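Local atomic coordinates of reducing-end xylose-releasing exo-oligoxylanase Rex8A (Paenibacillus barcinonensis, PDB entry 6SUD), a protein that hydrolyses linear and branched xylooligosaccharides, releasing xylose from their reducing ends in the breakdown of xylan. Residues P123-D128 and F186-P191; F192-Y197 and P241-Y246; A320-L325 and Y360-L365; N329-L334 and F367-A372. The protein carries 1 engineered substitution. All coordinates share one frame; numbering follows the deposited sequence.

Interaction 1: residues P123-D128 and F186-P191. With XYP (beta-D-xylopyranose), chain K.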
# COMPACT_ATOMS: atom_id res chain seq x y z
N PRO A 123 -14.59 6.07 14.66
CA PRO A 123 -13.30 6.43 15.26
C PRO A 123 -12.19 5.39 15.07
O PRO A 123 -11.03 5.76 15.17
CB PRO A 123 -13.66 6.59 16.74
CG PRO A 123 -14.80 5.61 16.95
CD PRO A 123 -15.58 5.63 15.65
N GLY A 124 -12.56 4.13 14.81
CA GLY A 124 -11.60 3.00 14.70
C GLY A 124 -10.60 3.21 13.56
O GLY A 124 -10.97 3.71 12.51
N PRO A 125 -9.32 2.86 13.76
CA PRO A 125 -8.29 2.97 12.72
C PRO A 125 -8.11 1.73 11.83
O PRO A 125 -8.58 0.66 12.17
CB PRO A 125 -7.05 3.17 13.59
CG PRO A 125 -7.28 2.20 14.73
CD PRO A 125 -8.76 2.32 15.02
N ALA A 126 -7.40 1.92 10.72
CA ALA A 126 -7.00 0.89 9.75
C ALA A 126 -5.47 0.88 9.66
O ALA A 126 -4.89 1.78 9.05
CB ALA A 126 -7.63 1.16 8.41
N PRO A 127 -4.78 -0.09 10.30
CA PRO A 127 -3.32 -0.09 10.36
C PRO A 127 -2.56 0.10 9.03
O PRO A 127 -1.47 0.61 9.09
CB PRO A 127 -2.98 -1.47 10.94
CG PRO A 127 -4.20 -1.88 11.73
CD PRO A 127 -5.38 -1.18 11.08
N ASP A 128 -3.11 -0.29 7.88
CA ASP A 128 -2.40 -0.06 6.59
C ASP A 128 -2.33 1.45 6.31
O ASP A 128 -1.45 1.89 5.53
CB ASP A 128 -3.02 -0.81 5.41
CG ASP A 128 -4.48 -0.50 5.12
OD1 ASP A 128 -5.23 -0.14 6.08
OD2 ASP A 128 -4.87 -0.66 3.94
N PHE A 186 -5.28 -6.85 11.84
CA PHE A 186 -6.34 -6.28 10.97
C PHE A 186 -6.88 -4.98 11.60
O PHE A 186 -6.90 -3.94 10.94
CB PHE A 186 -7.43 -7.32 10.72
CG PHE A 186 -8.72 -6.70 10.23
CD1 PHE A 186 -8.74 -5.97 9.06
CD2 PHE A 186 -9.88 -6.81 10.98
CE1 PHE A 186 -9.91 -5.39 8.61
CE2 PHE A 186 -11.05 -6.23 10.53
CZ PHE A 186 -11.07 -5.51 9.36
N ILE A 187 -7.29 -5.05 12.87
CA ILE A 187 -7.58 -3.85 13.72
C ILE A 187 -6.97 -4.12 15.10
O ILE A 187 -6.67 -5.25 15.42
CB ILE A 187 -9.08 -3.53 13.80
CG1 ILE A 187 -9.92 -4.65 14.41
CG2 ILE A 187 -9.60 -3.11 12.42
CD1 ILE A 187 -11.38 -4.30 14.63
N PRO A 188 -6.72 -3.08 15.93
CA PRO A 188 -6.03 -3.28 17.21
C PRO A 188 -6.66 -4.33 18.14
O PRO A 188 -5.92 -4.97 18.89
CB PRO A 188 -6.10 -1.88 17.85
CG PRO A 188 -6.18 -0.93 16.67
CD PRO A 188 -7.01 -1.67 15.64
N GLU A 189 -7.99 -4.49 18.10
CA GLU A 189 -8.75 -5.30 19.08
C GLU A 189 -8.78 -6.79 18.71
O GLU A 189 -9.01 -7.60 19.62
CB GLU A 189 -10.19 -4.79 19.22
CG GLU A 189 -10.28 -3.41 19.84
CD GLU A 189 -10.27 -2.23 18.88
OE1 GLU A 189 -10.06 -2.45 17.65
OE2 GLU A 189 -10.46 -1.09 19.35
N LEU A 190 -8.57 -7.17 17.44
CA LEU A 190 -8.86 -8.55 16.95
C LEU A 190 -7.57 -9.34 16.70
O LEU A 190 -6.60 -8.81 16.16
CB LEU A 190 -9.75 -8.47 15.71
CG LEU A 190 -11.13 -7.86 15.95
CD1 LEU A 190 -11.96 -7.87 14.68
CD2 LEU A 190 -11.87 -8.58 17.07
N PRO A 191 -7.52 -10.64 17.10
CA PRO A 191 -6.32 -11.46 16.97
C PRO A 191 -6.23 -12.20 15.62
O PRO A 191 -6.18 -13.40 15.57
CB PRO A 191 -6.51 -12.47 18.11
CG PRO A 191 -8.00 -12.71 18.13
CD PRO A 191 -8.62 -11.38 17.74
O1 XYP K . -12.11 -0.76 3.00
C1 XYP K . -10.90 -0.59 3.77
C2 XYP K . -9.68 -1.30 3.17
C3 XYP K . -8.46 -1.20 4.08
C4 XYP K . -8.53 0.09 4.88
C5 XYP K . -9.26 1.15 4.05
O2 XYP K . -9.98 -2.67 2.87
O3 XYP K . -7.30 -1.30 3.25
O4 XYP K . -9.24 -0.14 6.10
O5 XYP K . -10.63 0.81 3.83

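Interaction 2: residues F192-Y197 and P241-Y246. With XYP (beta-D-xylopyranose), chain K.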
# COMPACT_ATOMS: atom_id res chain seq x y z
N PHE A 192 -6.27 -11.44 14.54
CA PHE A 192 -5.93 -11.98 13.20
C PHE A 192 -5.38 -10.83 12.38
O PHE A 192 -5.33 -9.68 12.86
CB PHE A 192 -7.12 -12.66 12.53
CG PHE A 192 -8.31 -11.79 12.25
CD1 PHE A 192 -8.40 -11.06 11.08
CD2 PHE A 192 -9.38 -11.75 13.14
CE1 PHE A 192 -9.52 -10.28 10.81
CE2 PHE A 192 -10.49 -10.97 12.87
CZ PHE A 192 -10.56 -10.24 11.70
N SER A 193 -4.97 -11.17 11.16
CA SER A 193 -4.24 -10.23 10.28
C SER A 193 -4.92 -10.13 8.92
O SER A 193 -5.99 -10.72 8.70
CB SER A 193 -2.80 -10.64 10.17
OG SER A 193 -2.02 -9.55 9.70
N ASP A 194 -4.31 -9.32 8.07
CA ASP A 194 -4.68 -9.06 6.66
C ASP A 194 -3.37 -9.10 5.89
O ASP A 194 -2.58 -8.18 6.06
CB ASP A 194 -5.41 -7.72 6.56
CG ASP A 194 -5.90 -7.36 5.18
OD1 ASP A 194 -5.17 -7.63 4.20
OD2 ASP A 194 -6.99 -6.80 5.10
N PRO A 195 -3.05 -10.15 5.10
CA PRO A 195 -1.74 -10.25 4.45
C PRO A 195 -1.31 -9.04 3.61
O PRO A 195 -0.15 -8.77 3.53
CB PRO A 195 -1.90 -11.48 3.54
CG PRO A 195 -2.94 -12.33 4.24
CD PRO A 195 -3.90 -11.33 4.88
N SER A 196 -2.24 -8.30 3.03
CA SER A 196 -1.94 -7.10 2.21
C SER A 196 -1.40 -5.96 3.08
O SER A 196 -0.83 -5.00 2.53
CB SER A 196 -3.17 -6.69 1.44
OG SER A 196 -4.07 -6.05 2.33
N TYR A 197 -1.58 -6.03 4.40
CA TYR A 197 -1.07 -5.00 5.35
C TYR A 197 0.42 -5.20 5.65
O TYR A 197 1.00 -4.29 6.28
CB TYR A 197 -1.85 -5.06 6.66
CG TYR A 197 -3.28 -4.56 6.65
CD1 TYR A 197 -3.98 -4.30 5.48
CD2 TYR A 197 -3.94 -4.38 7.84
CE1 TYR A 197 -5.29 -3.86 5.51
CE2 TYR A 197 -5.26 -3.94 7.90
CZ TYR A 197 -5.94 -3.68 6.72
OH TYR A 197 -7.24 -3.23 6.77
N PRO A 241 -5.67 -14.91 1.02
CA PRO A 241 -6.97 -14.46 1.51
C PRO A 241 -6.92 -12.99 1.93
O PRO A 241 -5.83 -12.49 2.22
CB PRO A 241 -7.20 -15.40 2.68
CG PRO A 241 -5.82 -15.62 3.25
CD PRO A 241 -4.89 -15.62 2.05
N GLU A 242 -8.07 -12.31 1.92
CA GLU A 242 -8.15 -10.90 2.39
C GLU A 242 -7.77 -10.86 3.87
O GLU A 242 -6.89 -10.06 4.21
CB GLU A 242 -9.51 -10.30 2.07
CG GLU A 242 -9.68 -10.04 0.58
CD GLU A 242 -10.96 -9.32 0.20
OE1 GLU A 242 -12.05 -9.96 0.31
OE2 GLU A 242 -10.86 -8.13 -0.18
N TYR A 243 -8.39 -11.69 4.71
CA TYR A 243 -8.03 -11.78 6.16
C TYR A 243 -7.47 -13.17 6.44
O TYR A 243 -8.00 -14.17 5.94
CB TYR A 243 -9.22 -11.59 7.10
CG TYR A 243 -9.99 -10.30 6.98
CD1 TYR A 243 -9.51 -9.19 6.29
CD2 TYR A 243 -11.23 -10.18 7.59
CE1 TYR A 243 -10.25 -8.01 6.19
CE2 TYR A 243 -11.98 -9.01 7.50
CZ TYR A 243 -11.49 -7.93 6.80
OH TYR A 243 -12.24 -6.78 6.72
N ALA A 244 -6.42 -13.22 7.26
CA ALA A 244 -5.72 -14.48 7.59
C ALA A 244 -5.44 -14.53 9.09
O ALA A 244 -5.17 -13.48 9.68
CB ALA A 244 -4.45 -14.60 6.80
N ASN A 245 -5.50 -15.74 9.65
CA ASN A 245 -5.01 -16.05 11.02
C ASN A 245 -3.50 -15.80 11.09
O ASN A 245 -2.84 -15.71 10.03
CB ASN A 245 -5.36 -17.50 11.37
CG ASN A 245 -6.85 -17.73 11.42
OD1 ASN A 245 -7.56 -16.94 12.03
ND2 ASN A 245 -7.33 -18.78 10.78
N TYR A 246 -2.96 -15.75 12.31
CA TYR A 246 -1.51 -15.54 12.57
C TYR A 246 -0.71 -16.69 11.96
O TYR A 246 0.49 -16.48 11.69
CB TYR A 246 -1.25 -15.39 14.07
CG TYR A 246 -1.74 -14.10 14.69
CD1 TYR A 246 -1.72 -12.90 13.99
CD2 TYR A 246 -2.18 -14.07 16.01
CE1 TYR A 246 -2.16 -11.72 14.57
CE2 TYR A 246 -2.61 -12.89 16.60
CZ TYR A 246 -2.60 -11.71 15.88
OH TYR A 246 -3.01 -10.54 16.47
O1 XYP K . -12.11 -0.76 3.00
C1 XYP K . -10.90 -0.59 3.77
C2 XYP K . -9.68 -1.30 3.17
C3 XYP K . -8.46 -1.20 4.08
C4 XYP K . -8.53 0.09 4.88
C5 XYP K . -9.26 1.15 4.05
O2 XYP K . -9.98 -2.67 2.87
O3 XYP K . -7.30 -1.30 3.25
O4 XYP K . -9.24 -0.14 6.10
O5 XYP K . -10.63 0.81 3.83

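Interaction 3: residues A320-L325 and Y360-L365. Engineered in segment 320-325: Ala320 (natural residue Leu). With XYP (beta-D-xylopyranose), chain J.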
# COMPACT_ATOMS: atom_id res chain seq x y z
N ALA A 320 -14.40 -6.56 -8.46
CA ALA A 320 -14.89 -5.17 -8.39
C ALA A 320 -13.82 -4.25 -8.98
O ALA A 320 -14.19 -3.26 -9.60
CB ALA A 320 -15.24 -4.76 -6.98
N HIS A 321 -12.53 -4.57 -8.81
CA HIS A 321 -11.40 -3.70 -9.23
C HIS A 321 -10.45 -4.47 -10.13
O HIS A 321 -9.33 -4.75 -9.73
CB HIS A 321 -10.70 -3.10 -8.00
CG HIS A 321 -11.64 -2.34 -7.13
ND1 HIS A 321 -12.28 -1.18 -7.56
CD2 HIS A 321 -12.09 -2.59 -5.88
CE1 HIS A 321 -13.09 -0.76 -6.60
NE2 HIS A 321 -12.97 -1.60 -5.56
N PRO A 322 -10.83 -4.81 -11.39
CA PRO A 322 -9.98 -5.64 -12.24
C PRO A 322 -8.72 -4.94 -12.78
O PRO A 322 -7.73 -5.62 -13.05
CB PRO A 322 -10.93 -6.03 -13.38
CG PRO A 322 -11.85 -4.84 -13.48
CD PRO A 322 -12.10 -4.45 -12.04
N VAL A 323 -8.78 -3.61 -12.95
CA VAL A 323 -7.60 -2.79 -13.34
C VAL A 323 -6.59 -2.81 -12.18
O VAL A 323 -5.38 -3.00 -12.45
CB VAL A 323 -8.01 -1.38 -13.79
CG1 VAL A 323 -6.83 -0.42 -13.95
CG2 VAL A 323 -8.81 -1.47 -15.08
N GLY A 324 -7.06 -2.69 -10.94
CA GLY A 324 -6.23 -2.84 -9.72
C GLY A 324 -5.52 -4.18 -9.69
O GLY A 324 -4.28 -4.22 -9.47
N LEU A 325 -6.25 -5.26 -9.95
CA LEU A 325 -5.68 -6.62 -10.01
C LEU A 325 -4.62 -6.68 -11.12
O LEU A 325 -3.50 -7.16 -10.84
CB LEU A 325 -6.79 -7.64 -10.22
CG LEU A 325 -6.31 -9.08 -10.40
CD1 LEU A 325 -5.22 -9.46 -9.40
CD2 LEU A 325 -7.48 -10.03 -10.28
N TYR A 360 -11.46 4.74 -7.81
CA TYR A 360 -10.49 5.12 -6.76
C TYR A 360 -9.47 3.99 -6.54
O TYR A 360 -8.26 4.24 -6.70
CB TYR A 360 -11.22 5.48 -5.47
CG TYR A 360 -10.43 5.29 -4.19
CD1 TYR A 360 -9.48 6.21 -3.80
CD2 TYR A 360 -10.68 4.21 -3.36
CE1 TYR A 360 -8.75 6.04 -2.63
CE2 TYR A 360 -9.99 4.04 -2.18
CZ TYR A 360 -9.03 4.96 -1.81
OH TYR A 360 -8.36 4.77 -0.63
N TYR A 361 -9.93 2.80 -6.18
CA TYR A 361 -9.01 1.71 -5.74
C TYR A 361 -8.13 1.25 -6.91
O TYR A 361 -6.89 1.10 -6.79
CB TYR A 361 -9.81 0.57 -5.12
CG TYR A 361 -8.94 -0.46 -4.46
CD1 TYR A 361 -8.18 -0.13 -3.34
CD2 TYR A 361 -8.89 -1.76 -4.92
CE1 TYR A 361 -7.38 -1.08 -2.72
CE2 TYR A 361 -8.10 -2.71 -4.31
CZ TYR A 361 -7.33 -2.37 -3.21
OH TYR A 361 -6.58 -3.34 -2.62
N ASP A 362 -8.74 1.03 -8.07
CA ASP A 362 -8.00 0.62 -9.29
C ASP A 362 -6.86 1.62 -9.55
O ASP A 362 -5.75 1.20 -9.87
CB ASP A 362 -8.93 0.58 -10.50
CG ASP A 362 -10.03 -0.45 -10.38
OD1 ASP A 362 -11.09 -0.11 -9.84
OD2 ASP A 362 -9.82 -1.60 -10.83
N ASN A 363 -7.18 2.91 -9.50
CA ASN A 363 -6.28 4.00 -9.94
C ASN A 363 -5.14 4.19 -8.92
O ASN A 363 -4.03 4.55 -9.35
CB ASN A 363 -7.07 5.28 -10.20
CG ASN A 363 -7.83 5.20 -11.50
OD1 ASN A 363 -7.75 4.20 -12.21
ND2 ASN A 363 -8.55 6.26 -11.84
N CYS A 364 -5.39 3.94 -7.64
CA CYS A 364 -4.31 3.97 -6.61
C CYS A 364 -3.28 2.88 -6.95
O CYS A 364 -2.08 3.20 -7.09
CB CYS A 364 -4.87 3.81 -5.20
SG CYS A 364 -5.80 5.27 -4.63
N LEU A 365 -3.75 1.63 -7.12
CA LEU A 365 -2.87 0.47 -7.40
C LEU A 365 -2.16 0.69 -8.75
O LEU A 365 -0.94 0.42 -8.82
CB LEU A 365 -3.70 -0.82 -7.43
CG LEU A 365 -3.93 -1.52 -6.09
CD1 LEU A 365 -4.27 -0.54 -4.98
CD2 LEU A 365 -5.00 -2.58 -6.23
O1 XYP J . -13.66 -1.00 -3.11
C1 XYP J . -12.42 -1.09 -2.39
C2 XYP J . -12.38 0.06 -1.39
C3 XYP J . -11.06 0.00 -0.67
C4 XYP J . -10.94 -1.31 0.07
C5 XYP J . -11.14 -2.48 -0.89
O2 XYP J . -12.51 1.37 -1.99
O3 XYP J . -10.98 1.09 0.26
O4 XYP J . -9.63 -1.33 0.66
O5 XYP J . -12.35 -2.33 -1.65

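Interaction 4: residues N329-L334 and F367-A372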
# COMPACT_ATOMS: atom_id res chain seq x y z
N ASN A 329 -0.56 -7.49 -10.51
CA ASN A 329 0.00 -8.63 -11.28
C ASN A 329 1.20 -8.14 -12.11
O ASN A 329 2.19 -8.87 -12.20
CB ASN A 329 -1.04 -9.29 -12.19
CG ASN A 329 -2.09 -10.08 -11.43
OD1 ASN A 329 -1.85 -10.54 -10.31
ND2 ASN A 329 -3.24 -10.29 -12.05
N ALA A 330 1.09 -6.96 -12.72
CA ALA A 330 2.18 -6.36 -13.52
C ALA A 330 3.33 -5.96 -12.59
O ALA A 330 4.49 -6.17 -12.94
CB ALA A 330 1.65 -5.21 -14.33
N MET A 331 3.01 -5.45 -11.40
CA MET A 331 4.05 -4.97 -10.45
C MET A 331 4.90 -6.15 -9.96
O MET A 331 6.08 -5.91 -9.62
CB MET A 331 3.41 -4.23 -9.28
CG MET A 331 4.43 -3.57 -8.36
SD MET A 331 3.81 -2.13 -7.51
CE MET A 331 5.11 -1.91 -6.30
N ALA A 332 4.35 -7.37 -10.01
CA ALA A 332 5.06 -8.63 -9.66
C ALA A 332 6.25 -8.85 -10.60
O ALA A 332 7.10 -9.68 -10.25
CB ALA A 332 4.12 -9.80 -9.70
N SER A 333 6.31 -8.14 -11.73
CA SER A 333 7.43 -8.23 -12.71
C SER A 333 8.73 -7.65 -12.12
O SER A 333 9.80 -7.99 -12.67
CB SER A 333 7.07 -7.62 -14.01
OG SER A 333 6.09 -8.43 -14.66
N LEU A 334 8.68 -6.84 -11.05
CA LEU A 334 9.92 -6.46 -10.33
C LEU A 334 10.65 -7.71 -9.82
O LEU A 334 11.88 -7.63 -9.68
CB LEU A 334 9.63 -5.50 -9.17
CG LEU A 334 9.36 -4.05 -9.54
CD1 LEU A 334 8.85 -3.26 -8.34
CD2 LEU A 334 10.60 -3.39 -10.12
N PHE A 367 -1.32 3.60 -10.16
CA PHE A 367 -0.24 4.61 -10.02
C PHE A 367 1.00 4.00 -9.37
O PHE A 367 2.13 4.28 -9.83
CB PHE A 367 -0.70 5.84 -9.25
CG PHE A 367 0.35 6.92 -9.33
CD1 PHE A 367 0.45 7.71 -10.45
CD2 PHE A 367 1.28 7.07 -8.33
CE1 PHE A 367 1.45 8.67 -10.56
CE2 PHE A 367 2.26 8.05 -8.42
CZ PHE A 367 2.34 8.85 -9.54
N PHE A 368 0.83 3.20 -8.32
CA PHE A 368 1.98 2.57 -7.63
C PHE A 368 2.71 1.65 -8.61
O PHE A 368 3.96 1.63 -8.59
CB PHE A 368 1.57 1.83 -6.38
CG PHE A 368 1.12 2.74 -5.26
CD1 PHE A 368 1.94 3.76 -4.78
CD2 PHE A 368 -0.10 2.53 -4.64
CE1 PHE A 368 1.53 4.57 -3.74
CE2 PHE A 368 -0.50 3.32 -3.57
CZ PHE A 368 0.31 4.35 -3.14
N THR A 369 1.97 0.96 -9.48
CA THR A 369 2.60 0.11 -10.52
C THR A 369 3.33 0.99 -11.55
O THR A 369 4.41 0.59 -12.01
CB THR A 369 1.60 -0.84 -11.18
OG1 THR A 369 1.08 -1.68 -10.16
CG2 THR A 369 2.25 -1.70 -12.25
N MET A 370 2.76 2.13 -11.95
CA MET A 370 3.40 3.01 -12.97
C MET A 370 4.71 3.55 -12.39
O MET A 370 5.76 3.54 -13.10
CB MET A 370 2.46 4.16 -13.36
CG MET A 370 2.94 5.00 -14.54
SD MET A 370 3.09 4.07 -16.08
CE MET A 370 1.37 3.83 -16.48
N LEU A 371 4.68 3.96 -11.13
CA LEU A 371 5.91 4.36 -10.39
C LEU A 371 6.93 3.22 -10.43
O LEU A 371 8.05 3.44 -10.86
CB LEU A 371 5.54 4.68 -8.94
CG LEU A 371 5.07 6.10 -8.67
CD1 LEU A 371 4.80 6.27 -7.18
CD2 LEU A 371 6.10 7.11 -9.14
N ALA A 372 6.53 2.02 -9.98
CA ALA A 372 7.44 0.87 -9.76
C ALA A 372 8.05 0.40 -11.07
O ALA A 372 9.28 0.20 -11.13
CB ALA A 372 6.72 -0.25 -9.06

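Interaction 1: residues P123-D128 and F186-P191
Pro125 and Pro127, where the chain enters helix 127-144 of the (alpha/alpha)6 barrel of glycoside hydrolase family 8, meet the Phe186-Pro188 loop beside a xylose-binding pocket. Three prolines carry the contact. The rings of Pro125 and Pro188 point at each other through their outermost carbons, with CG of Pro125 3.8 Å from CG of Pro188. Further along, Pro127 CD rests 3.2 Å from the carbonyl oxygen of Phe186, while CG2 of Ile187 lies 3.9 Å from Pro125 O. The contact rests on van der Waals packing. Ile187 opens a type I turn reaching to Leu190, whose closing bond, from Leu190 N to Ile187 O, is weak at 3.4 Å. The Phe186 side chain leaves the backbone away from the 123-128 segment, and its ring meets those of Phe192 and Tyr243; one ring face carries Ile187 CG2. The 123-128 segment also binds the sugar. Asp128 holds CG between its backbone N and carbonyl carbon (chi1 58°), a crowded position that brings OD2 to the hydroxyl O3 of the xylose, which donates a bond of 2.6 Å. Arg268 adds a long, weak ion pair to the same oxygen, and the sugar is bonded in addition to Glu70, Asp265 and Arg268. A valine in place of Asp128 would probably leave the sugar's O3 without this acceptor and Arg268 without its distant carboxylate. Two residues earlier, Ala126 directs its methyl at the pocket, CB standing 3.1 Å from xylose O4.

Interaction 2: residues F192-Y197 and P241-Y246
Asp194 OD1 lies 3.0 Å from Glu242 O, two acceptors that do not bond, and is gripped twice by Ser196: OG donates at 2.7 Å from above the carboxylate plane, and the backbone N at 3.2 Å on the anti lone pair, an Asx turn. With CG anti to the backbone N (chi1 -178°) the carboxylate reaches Ser196; Asp194 CB lies over the centre of the Tyr197 ring, whose OH is 3.6 Å from xylose C3. OD2 of Asp194 approaches the edge of the Tyr243 ring and lies close to OD2 of Asp265, the inferred proton acceptor, whose backbone N is bonded by Glu242 OE2. Exchanging Asp194 for an alanine would probably leave both donors of Ser196 without their acceptor and loosen the turn that sets Tyr197 beside the sugar. The backbones are tied by an isolated antiparallel bridge, the hydrogen-bonded pair Ser193-Ala244. Ser193 N gives a bond of 2.8 Å to Ala244 O, running nearly straight out from the carbonyl; the return bond from Ala244 N to Ser193 O, 2.9 Å, arrives from above the carbonyl plane. The rings of Phe192 and Tyr243 meet obliquely, planes 34° apart, CE1 of Phe192 3.6 Å from CD2 of Tyr243. At one end Tyr246 lays a ring face over Phe192 CA; at the other, Pro195 CG packs 3.7 Å from Ala244 CB. The two loops are wedged between helices: Ser193 and Ala244 touch Tyr228 of helix 215-232, Pro195 meets Val269 of helix 268-280, and Tyr197 reaches helix 127-144.

Interaction 3: residues A320-L325 and Y360-L365
His321 and Asp362 form a His-carboxylate pair at the sugar site, where helix 322-331 begins beside helix 359-373. The imidazole swings beside its own backbone N (chi1 -57°) and sends ND1-H to Asp362 OD1 over 2.8 Å. The oxygen lies near the ring plane, yet is met from above the plane of its own carboxylate, the two flat groups being turned 64° apart. OD2 of Asp362 takes the N-H of Gly324 at 3.0 Å in a nearly straight bond, so one carboxylate holds both the histidine at the N-cap position and the first turn that follows. Arg354 forms a salt bridge with OD1. Tyr361, with CG anti to the backbone N (chi1 -170°), brings CB 3.7 Å above the centroid of the His321 ring, a CH-pi contact; its aromatic edge also points at that face in an offset edge-to-face pair. The engineered Ala320 has its CB over the opposite face, toward the rim. Gly324 lets the helices close, its CA 3.9 Å from that of Asp362; a CB on it would come tight against Leu365 CD2. One face of the Tyr361 ring takes xylose C5. Clamped at ND1 and over its faces, the imidazole presents NE2 to the anomeric hydroxyl O1 of the xylose at 2.6 Å, an arrangement consistent with recognition of the free reducing end.

Interaction 4: residues N329-L334 and F367-A372
Met331 reaches across from helix 322-331 and lies against Thr369 and Ala372 on helix 359-373. With CG anti to the backbone N (chi1 -173°) and the chain extended beyond it, the methionine lies across the interface: CB sits 3.6 Å from Thr369 OG1, SD 3.9 Å from the carbonyl oxygen of Phe368, and the terminal methyl CE 3.6 Å from Ala372 CB. The same alanine methyl is met from Leu334, whose CD1 approaches to 3.8 Å, so Ala372 CB is shared by two long side chains. Ala330 closes the other end more loosely, its CB 4.1 Å from Thr369 CG2. The contact between the segments is thus largely apolar. Thr369 holds OG1 beside its own backbone N and CG2 anti to it; that rotation turns the hydroxyl to Leu365 O, one turn back in its helix, and to Ala327 O on the facing helix. The buried hydroxyl lies in hydrogen-bonding range of both carbonyl oxygens and can share its one proton between them, which probably steadies the threonine while CG2 remains turned to Met331 N. Beyond this shell, Ser333 OG is bonded to Gln294 and to Ala341 O, anchoring the 3-10 turn that carries Leu334. The pair stands within the packed helices of the barrel: Asn329 and Ala332 lean on helix 285-297, Phe367 and Phe368 on helix 69-81, and Met370 and Leu371 on helix 25-41.

In the fold
All four contacts belong to the family 8 helical barrel. Interactions 1 and 2 come first, in series along the chain, their centres 12 Å apart; they touch, and both border the same bound xylose. Interactions 3 and 4 lie later, again with centres 12 Å apart, and their segments interleave in sequence because both join helix 322-331 to helix 359-373, the first at the second xylose, the other further along the same two helices. Interactions 1 and 3 are 23 Å apart between centres, with no touch. Loops and the start of helix 127-144 thus border one xylose, while the helix pair carries residues of the other, a site consistent with binding the reducing-end xylose.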